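Local coordinates for protein tryptophan synthase alpha chain (Chlamydia trachomatis, PDB 6V82) that probably cleaves indoleglycerol phosphate to indole and glyceraldehyde 3-phosphate, as the alpha subunit of tryptophan synthase in the last step of tryptophan biosynthesis, at residues Asp41-Phe47 against Val90-Ser96; Ile117-Ile123 against Leu146-Leu151. All coordinates share one frame; numbering follows the deposited sequence.

Contact 1. Residues Asp41-Phe47 against Val90-Ser96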
# COMPACT_ATOMS: atom_id res chain seq x y z
N ASP A 41 49.16 33.47 1.24
CA ASP A 41 49.14 34.86 1.70
C ASP A 41 47.97 35.17 2.61
O ASP A 41 48.04 36.10 3.43
CB ASP A 41 49.09 35.82 0.50
CG ASP A 41 50.24 35.61 -0.47
OD1 ASP A 41 49.97 35.16 -1.61
OD2 ASP A 41 51.40 35.90 -0.10
N ILE A 42 46.88 34.42 2.50
CA ILE A 42 45.68 34.65 3.27
C ILE A 42 45.13 33.29 3.66
O ILE A 42 44.92 32.44 2.79
CB ILE A 42 44.63 35.44 2.47
CG1 ILE A 42 45.14 36.84 2.15
CG2 ILE A 42 43.31 35.47 3.23
CD1 ILE A 42 44.25 37.62 1.21
N LEU A 43 44.90 33.08 4.94
CA LEU A 43 44.26 31.85 5.40
C LEU A 43 42.75 32.04 5.44
O LEU A 43 42.26 33.02 5.99
CB LEU A 43 44.77 31.44 6.78
CG LEU A 43 46.15 30.82 6.70
CD1 LEU A 43 46.60 30.36 8.07
CD2 LEU A 43 46.15 29.67 5.70
N GLU A 44 42.02 31.10 4.84
CA GLU A 44 40.57 31.06 4.96
C GLU A 44 40.26 29.89 5.88
O GLU A 44 40.41 28.73 5.48
CB GLU A 44 39.86 30.92 3.62
CG GLU A 44 38.34 31.00 3.77
CD GLU A 44 37.65 31.53 2.51
OE1 GLU A 44 36.88 30.76 1.88
OE2 GLU A 44 37.89 32.71 2.16
N LEU A 45 39.83 30.21 7.09
CA LEU A 45 39.64 29.24 8.15
C LEU A 45 38.15 28.90 8.25
O LEU A 45 37.32 29.77 8.54
CB LEU A 45 40.20 29.80 9.46
CG LEU A 45 40.39 28.82 10.61
CD1 LEU A 45 41.36 27.71 10.22
CD2 LEU A 45 40.89 29.59 11.82
N GLY A 46 37.81 27.64 7.99
CA GLY A 46 36.42 27.23 7.99
C GLY A 46 35.90 26.91 9.38
O GLY A 46 36.48 26.06 10.08
N PHE A 47 34.86 27.61 9.81
CA PHE A 47 34.05 27.21 10.95
C PHE A 47 33.18 26.04 10.49
O PHE A 47 32.28 26.23 9.65
CB PHE A 47 33.20 28.39 11.46
CG PHE A 47 32.69 28.24 12.88
CD1 PHE A 47 32.50 29.37 13.68
CD2 PHE A 47 32.36 27.00 13.41
CE1 PHE A 47 32.01 29.27 14.99
CE2 PHE A 47 31.88 26.89 14.73
CZ PHE A 47 31.71 28.03 15.52
N VAL A 90 49.86 37.63 8.35
CA VAL A 90 48.97 36.93 7.42
C VAL A 90 47.51 37.17 7.78
O VAL A 90 47.08 36.85 8.90
CB VAL A 90 49.27 35.42 7.42
CG1 VAL A 90 48.23 34.69 6.62
CG2 VAL A 90 50.66 35.18 6.83
N PRO A 91 46.71 37.73 6.87
CA PRO A 91 45.28 37.90 7.13
C PRO A 91 44.57 36.57 7.34
O PRO A 91 44.89 35.57 6.68
CB PRO A 91 44.78 38.60 5.87
CG PRO A 91 45.98 39.29 5.32
CD PRO A 91 47.15 38.40 5.63
N LEU A 92 43.59 36.56 8.25
CA LEU A 92 42.75 35.39 8.52
C LEU A 92 41.30 35.72 8.21
O LEU A 92 40.74 36.65 8.80
CB LEU A 92 42.87 34.93 9.97
CG LEU A 92 44.26 34.51 10.43
CD1 LEU A 92 44.27 34.19 11.91
CD2 LEU A 92 44.71 33.31 9.63
N ILE A 93 40.71 34.97 7.28
CA ILE A 93 39.29 35.05 6.95
C ILE A 93 38.58 33.92 7.69
O ILE A 93 38.92 32.74 7.50
CB ILE A 93 39.04 34.92 5.44
CG1 ILE A 93 39.90 35.89 4.63
CG2 ILE A 93 37.58 35.13 5.13
CD1 ILE A 93 39.83 37.31 5.15
N LEU A 94 37.60 34.25 8.52
CA LEU A 94 36.72 33.21 9.03
C LEU A 94 35.63 32.95 8.00
O LEU A 94 34.85 33.85 7.66
CB LEU A 94 36.10 33.60 10.36
CG LEU A 94 35.37 32.39 10.97
CD1 LEU A 94 36.38 31.34 11.33
CD2 LEU A 94 34.55 32.79 12.19
N TYR A 95 35.60 31.73 7.48
CA TYR A 95 34.55 31.28 6.58
C TYR A 95 33.55 30.45 7.37
O TYR A 95 33.96 29.52 8.07
CB TYR A 95 35.15 30.47 5.43
CG TYR A 95 34.13 29.75 4.60
CD1 TYR A 95 33.47 30.41 3.57
CD2 TYR A 95 33.84 28.41 4.83
CE1 TYR A 95 32.53 29.75 2.78
CE2 TYR A 95 32.91 27.74 4.05
CZ TYR A 95 32.26 28.41 3.03
OH TYR A 95 31.32 27.75 2.28
N SER A 96 32.27 30.79 7.26
CA SER A 96 31.29 30.17 8.13
C SER A 96 29.89 30.21 7.53
O SER A 96 29.56 31.07 6.70
CB SER A 96 31.27 30.84 9.51
OG SER A 96 30.22 30.36 10.30
O HOH W 1 29.84 27.69 10.12
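With CG anti to the backbone N (chi1 -175°), Glu44 brings its CG beside Tyr95 CB, 3.6 Å away, both side chains rising from the same face of a parallel strand pair. The Glu44 chain is extended beyond CG, and its carboxylate comes obliquely to the phenol ring rather than stacking on it, although the two planes are only 6° apart. Glu44 OE1 lies 3.8 Å from Tyr95 CD1, while Glu44 OE2 turns to the CG2 branch of Ile93. Outside partners hold the polar ends: Arg205 forms a salt bridge with Glu44 OE1, Tyr173 a hydrogen bond with Glu44 OE2, and the Tyr95 hydroxyl is hydrogen-bonded to the Asp55 carboxylate. Glu44 and Asp55 are the predicted proton acceptors, so this face probably belongs to the active site.

On the other face Leu43 and Leu92 run alongside each other in the same direction, with Leu92 CD2 pressed against Leu43 CB at 3.4 Å. Farther on, Leu94 CD1 reaches the carbonyl of Leu45, and Leu94 CD2 meets the edge of the Phe47 ring.

Five backbone bonds join the strands in the alternating parallel pattern: Leu43 N to Pro91 O, Ile93 N to Leu43 O, Leu45 N to Ile93 O (2.7 Å), Tyr95 N to Leu45 O and Phe47 N to Tyr95 O. A water closes the far end by donating to Phe47 O and to Ser96 OG (2.7 Å from the water oxygen).

Strand 13-19 pairs with the other edge of strand 42-46. Helix 25-37 packs on Leu43 and helix 73-84 on Leu45, Phe47 and Leu92, whereas helix 4-7 covers Ile42, Pro91 and Ile93 at the start of the strands.

Contact 2. Residues Ile117-Ile123 against Leu146-Leu151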
# COMPACT_ATOMS: atom_id res chain seq x y z
N ILE A 117 41.27 37.23 13.95
CA ILE A 117 40.46 37.19 12.73
C ILE A 117 40.36 38.60 12.15
O ILE A 117 40.22 39.58 12.88
CB ILE A 117 39.06 36.62 13.00
CG1 ILE A 117 39.12 35.13 13.40
CG2 ILE A 117 38.15 36.83 11.79
CD1 ILE A 117 39.81 34.22 12.37
N ASN A 118 40.44 38.71 10.82
CA ASN A 118 40.37 40.00 10.14
C ASN A 118 39.15 40.15 9.25
O ASN A 118 38.68 41.28 9.06
CB ASN A 118 41.61 40.22 9.28
CG ASN A 118 42.89 39.99 10.05
OD1 ASN A 118 43.61 39.03 9.80
ND2 ASN A 118 43.17 40.86 11.03
N GLY A 119 38.65 39.08 8.68
CA GLY A 119 37.47 39.15 7.85
C GLY A 119 36.57 37.99 8.15
O GLY A 119 37.01 36.94 8.64
N VAL A 120 35.28 38.17 7.87
CA VAL A 120 34.28 37.14 8.05
C VAL A 120 33.51 36.99 6.75
O VAL A 120 33.01 37.98 6.21
CB VAL A 120 33.34 37.44 9.23
CG1 VAL A 120 32.20 36.44 9.26
CG2 VAL A 120 34.12 37.39 10.56
N CYS A 121 33.46 35.78 6.24
CA CYS A 121 32.70 35.44 5.04
C CYS A 121 31.56 34.51 5.45
O CYS A 121 31.80 33.39 5.93
CB CYS A 121 33.60 34.79 4.00
SG CYS A 121 32.77 34.39 2.45
N VAL A 122 30.32 34.97 5.30
CA VAL A 122 29.16 34.18 5.67
C VAL A 122 28.47 33.76 4.38
O VAL A 122 27.85 34.59 3.69
CB VAL A 122 28.22 34.93 6.61
CG1 VAL A 122 27.17 33.98 7.14
CG2 VAL A 122 29.01 35.49 7.76
N ILE A 123 28.57 32.46 4.06
CA ILE A 123 28.26 31.98 2.71
C ILE A 123 26.76 31.96 2.45
O ILE A 123 26.33 32.08 1.30
CB ILE A 123 28.90 30.59 2.47
CG1 ILE A 123 28.83 30.21 0.99
CG2 ILE A 123 28.22 29.53 3.31
CD1 ILE A 123 29.72 31.05 0.09
N LEU A 146 35.71 44.03 12.00
CA LEU A 146 35.92 42.91 11.11
C LEU A 146 35.43 43.28 9.71
O LEU A 146 34.45 44.01 9.56
CB LEU A 146 35.19 41.66 11.61
CG LEU A 146 35.64 41.10 12.95
CD1 LEU A 146 34.60 40.13 13.49
CD2 LEU A 146 36.99 40.42 12.82
N ASP A 147 36.14 42.78 8.70
CA ASP A 147 35.76 43.03 7.31
C ASP A 147 34.75 42.00 6.85
O ASP A 147 35.08 40.80 6.81
CB ASP A 147 36.97 43.00 6.40
CG ASP A 147 37.87 44.19 6.58
OD1 ASP A 147 37.42 45.18 7.19
OD2 ASP A 147 39.03 44.14 6.11
N PRO A 148 33.53 42.40 6.48
CA PRO A 148 32.60 41.45 5.86
C PRO A 148 33.02 41.14 4.43
O PRO A 148 33.14 42.04 3.59
CB PRO A 148 31.25 42.18 5.91
CG PRO A 148 31.48 43.41 6.75
CD PRO A 148 32.93 43.73 6.65
N ILE A 149 33.27 39.86 4.15
CA ILE A 149 33.76 39.40 2.85
C ILE A 149 32.56 38.86 2.08
O ILE A 149 32.04 37.78 2.39
CB ILE A 149 34.84 38.34 3.00
CG1 ILE A 149 35.90 38.78 4.00
CG2 ILE A 149 35.51 38.08 1.67
CD1 ILE A 149 36.65 40.03 3.56
N LEU A 150 32.13 39.59 1.06
CA LEU A 150 30.89 39.27 0.36
C LEU A 150 31.20 38.64 -0.99
O LEU A 150 32.33 38.69 -1.47
CB LEU A 150 30.04 40.53 0.20
CG LEU A 150 29.07 40.87 1.33
CD1 LEU A 150 29.73 40.82 2.69
CD2 LEU A 150 28.46 42.25 1.11
N LEU A 151 30.18 38.02 -1.59
CA LEU A 151 30.29 37.31 -2.86
C LEU A 151 29.31 37.90 -3.87
O LEU A 151 28.13 38.07 -3.57
CB LEU A 151 30.02 35.81 -2.70
CG LEU A 151 31.06 34.90 -2.04
CD1 LEU A 151 30.96 34.91 -0.53
CD2 LEU A 151 30.89 33.49 -2.57
O HOH W 2 29.74 37.38 4.07
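Gly119 and Asp147 form the close-packed end of this parallel pairing: theirs is the closest CA pair between the segments, 4.3 Å from Gly119 CA to Asp147 CA. The Asp147 carbonyl closes against Gly119 CA, its oxygen 3.1 Å away, and Ile149 CG1 lies against the same CA. Three hydrogen bonds zip the backbones together, Asp147 N to Asn118 O, Val120 N to Asp147 O and Ile149 N to Val120 O, the last 2.8 Å long. Leu146 bridges two residues with its separate methyls, CD2 against the carbonyl oxygen of Ile117 at 3.3 Å and CD1 against Val120 CG2 at 4.0 Å.

Beyond Ile149 the strands part, and Ile123 and Leu151 are 8.0 Å apart at CA. A water bridges the widening, accepting from Val122 N at 2.8 Å and donating to Ile149 O, in place of a direct backbone bond. Side chains still span the gap: Cys121 SG, swung opposite its backbone N (chi1 -178°), touches Leu151 CD1 at 3.5 Å, and Ile123 CD1 meets Leu151 CD2.

Helix 136-144 connects the two strands and lays Leu141 on Val120, Leu146 and Pro148, making a classic beta-alpha-beta unit of the TIM barrel to which the TrpA family belongs.

How the contacts relate
Contact 1 and contact 2 are two pairings of one parallel sheet, their centres about 9 Å apart, separated by the pairing of strands 92-96 and 119-122. In that seam Leu94 N lies 2.8 Å from Gly119 O and Leu94 O lies 2.8 Å from Cys121 N, both probable hydrogen bonds. At the strand starts Asn118 OD1 accepts a hydrogen bond from Leu92 N, tying the two contacts together there too. Toward the predicted active site, Tyr95 OH packs on Ile123 CG2 at 3.7 Å. Contact 1 supplies Glu44 itself, whereas contact 2 comes near it, the Cys121 side chain about 5 Å from that of Glu44 and the Ile123 side chain about as far from that of Asp55.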